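Local structure of cell wall surface anchor family protein (Streptococcus agalactiae serogroup V, 3TW0) at residues K165-H170 / D319-G324. The protein forms the adhesive tip of a group B streptococcal pilus, binding magnesium in its von Willebrand factor A domain and probably attaching the bacterium to host tissue. The protein carries 2 engineered substitutions. Sequence-based numbering, arbitrary orientation.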
loop_
_atom_site.group_PDB
_atom_site.type_symbol
_atom_site.label_atom_id
_atom_site.label_comp_id
_atom_site.label_asym_id
_atom_site.label_seq_id
_atom_site.Cartn_x
_atom_site.Cartn_y
_atom_site.Cartn_z
ATOM N N LYS A 165 6.687 -19.010 -18.468
ATOM C CA LYS A 165 5.498 -18.824 -17.637
ATOM C C LYS A 165 5.838 -17.916 -16.455
ATOM O O LYS A 165 6.914 -18.016 -15.896
ATOM C CB LYS A 165 4.965 -20.161 -17.128
ATOM C CG LYS A 165 4.123 -20.933 -18.159
ATOM C CD LYS A 165 3.052 -20.042 -18.852
ATOM C CE LYS A 165 1.841 -19.679 -17.967
ATOM N NZ LYS A 165 0.930 -18.668 -18.651
ATOM N N LYS A 166 4.914 -17.044 -16.079
ATOM C CA LYS A 166 5.194 -16.029 -15.045
ATOM C C LYS A 166 4.064 -16.014 -14.008
ATOM O O LYS A 166 2.902 -16.088 -14.363
ATOM C CB LYS A 166 5.459 -14.646 -15.693
ATOM C CG LYS A 166 6.564 -14.693 -16.805
ATOM C CD LYS A 166 6.783 -13.406 -17.633
ATOM C CE LYS A 166 5.833 -13.238 -18.855
ATOM N NZ LYS A 166 5.330 -14.545 -19.410
ATOM N N LEU A 167 4.414 -15.996 -12.728
ATOM C CA LEU A 167 3.400 -15.933 -11.686
ATOM C C LEU A 167 3.722 -14.876 -10.628
ATOM O O LEU A 167 4.871 -14.750 -10.191
ATOM C CB LEU A 167 3.229 -17.293 -11.023
ATOM C CG LEU A 167 2.473 -17.330 -9.693
ATOM C CD1 LEU A 167 0.975 -16.994 -9.902
ATOM C CD2 LEU A 167 2.648 -18.704 -9.027
ATOM N N ILE A 168 2.715 -14.085 -10.258
ATOM C CA ILE A 168 2.820 -13.296 -9.024
ATOM C C ILE A 168 1.968 -13.983 -7.957
ATOM O O ILE A 168 0.780 -14.284 -8.199
ATOM C CB ILE A 168 2.437 -11.800 -9.209
ATOM C CG1 ILE A 168 3.441 -11.130 -10.174
ATOM C CG2 ILE A 168 2.428 -11.101 -7.828
ATOM C CD1 ILE A 168 2.957 -9.792 -10.719
ATOM N N PHE A 169 2.607 -14.291 -6.821
ATOM C CA PHE A 169 1.941 -14.921 -5.692
ATOM C C PHE A 169 1.971 -13.952 -4.500
ATOM O O PHE A 169 3.037 -13.660 -3.931
ATOM C CB PHE A 169 2.664 -16.223 -5.368
ATOM C CG PHE A 169 1.956 -17.103 -4.381
ATOM C CD1 PHE A 169 1.156 -18.147 -4.824
ATOM C CD2 PHE A 169 2.148 -16.939 -2.996
ATOM C CE1 PHE A 169 0.517 -18.987 -3.917
ATOM C CE2 PHE A 169 1.520 -17.792 -2.065
ATOM C CZ PHE A 169 0.695 -18.807 -2.531
ATOM N N HIS A 170 0.803 -13.454 -4.133
ATOM C CA HIS A 170 0.711 -12.264 -3.268
ATOM C C HIS A 170 0.028 -12.657 -1.991
ATOM O O HIS A 170 -1.125 -13.126 -2.007
ATOM C CB HIS A 170 -0.053 -11.176 -4.011
ATOM C CG HIS A 170 -0.284 -9.919 -3.224
ATOM N ND1 HIS A 170 -1.299 -9.036 -3.531
ATOM C CD2 HIS A 170 0.360 -9.392 -2.155
ATOM C CE1 HIS A 170 -1.258 -8.015 -2.692
ATOM N NE2 HIS A 170 -0.258 -8.204 -1.854
ATOM N N ASP A 319 -0.143 -15.042 -14.589
ATOM C CA ASP A 319 -1.025 -15.396 -13.486
ATOM C C ASP A 319 -0.789 -14.579 -12.236
ATOM O O ASP A 319 0.341 -14.325 -11.877
ATOM C CB ASP A 319 -0.895 -16.875 -13.148
ATOM C CG ASP A 319 -1.438 -17.746 -14.244
ATOM O OD1 ASP A 319 -2.661 -17.697 -14.465
ATOM O OD2 ASP A 319 -0.635 -18.431 -14.891
ATOM N N ILE A 320 -1.860 -14.194 -11.557
ATOM C CA ILE A 320 -1.698 -13.573 -10.254
ATOM C C ILE A 320 -2.603 -14.273 -9.259
ATOM O O ILE A 320 -3.839 -14.282 -9.420
ATOM C CB ILE A 320 -1.919 -12.035 -10.261
ATOM C CG1 ILE A 320 -1.051 -11.338 -11.345
ATOM C CG2 ILE A 320 -1.604 -11.461 -8.862
ATOM C CD1 ILE A 320 -1.782 -11.035 -12.659
ATOM N N PHE A 321 -1.971 -14.886 -8.255
ATOM C CA PHE A 321 -2.685 -15.563 -7.191
ATOM C C PHE A 321 -2.545 -14.770 -5.897
ATOM O O PHE A 321 -1.429 -14.379 -5.534
ATOM C CB PHE A 321 -2.144 -16.991 -6.964
ATOM C CG PHE A 321 -2.214 -17.891 -8.173
ATOM C CD1 PHE A 321 -2.863 -17.503 -9.339
ATOM C CD2 PHE A 321 -1.629 -19.153 -8.136
ATOM C CE1 PHE A 321 -2.930 -18.359 -10.462
ATOM C CE2 PHE A 321 -1.696 -20.010 -9.245
ATOM C CZ PHE A 321 -2.356 -19.608 -10.411
ATOM N N THR A 322 -3.665 -14.560 -5.201
ATOM C CA THR A 322 -3.662 -13.845 -3.941
ATOM C C THR A 322 -4.104 -14.745 -2.765
ATOM O O THR A 322 -5.160 -15.398 -2.819
ATOM C CB THR A 322 -4.540 -12.587 -4.011
ATOM O OG1 THR A 322 -4.272 -11.898 -5.221
ATOM C CG2 THR A 322 -4.224 -11.619 -2.873
ATOM N N VAL A 323 -3.312 -14.752 -1.706
ATOM C CA VAL A 323 -3.602 -15.549 -0.517
ATOM C C VAL A 323 -3.897 -14.653 0.676
ATOM O O VAL A 323 -3.041 -13.881 1.117
ATOM C CB VAL A 323 -2.498 -16.579 -0.237
ATOM C CG1 VAL A 323 -2.571 -17.132 1.204
ATOM C CG2 VAL A 323 -2.632 -17.709 -1.237
ATOM N N GLY A 324 -5.130 -14.752 1.162
ATOM C CA GLY A 324 -5.616 -13.937 2.270
ATOM C C GLY A 324 -5.285 -14.467 3.645
ATOM O O GLY A 324 -5.541 -15.620 3.972
HETATM O O HOH W 1 -2.514 -9.830 -5.912
#
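Leu-167 lays its CD1 methyl over one face of the Phe-321 ring, 3.8 Å from the ring centroid and only 12° off the ring normal, which qualifies as a CH-pi contact. It joins neighbouring parallel strands, 165-170 and 319-324, in the central sheet of the von Willebrand factor A (Rossmann-like) fold. Leu-167 sets CG anti to its amide nitrogen, beside the carbonyl carbon (chi1 165°), and the turn at chi2 then sends the CD1 branch toward the ring. Phe-321 holds CG beside its own nitrogen (chi1 -59°), which directs the ring back toward Asp-319, with one face turned to that methyl. The same methyl also packs on Asp-319 CB. Further along this face, Phe-169 CZ meets Val-323 CG2 at 3.7 Å, and helix 358-366 touches both Phe-321 and Val-323.

The parallel register shows in the pattern of the five backbone bonds. Ile-168 bonds through its N to Asp-319 O and through its O to Phe-321 N at 2.8 Å, the residues flanking its register partner Ile-320; His-170 likewise spans Thr-322, with Phe-321 O and Val-323 N. The first rung, Asp-319 N to Lys-166 O, is the longest at 3.2 Å.

Ile-168 and Ile-320 lie side by side on the other face, as do His-170 and Thr-322; helix 145-159 covers Ile-168 there. Tyr-61 OH bonds His-170 NE2, and Ser-346 OG bonds Thr-322 OG1, so both polar groups have partners beyond the strand pair. The His-170 side chain is about 9 Å from the bound magnesium, placing this end of the pair near the metal site without joining it. One water bridges the two side chains, lying in the imidazole plane 2.8 Å from His-170 ND1 and 2.8 Å from Thr-322 OG1.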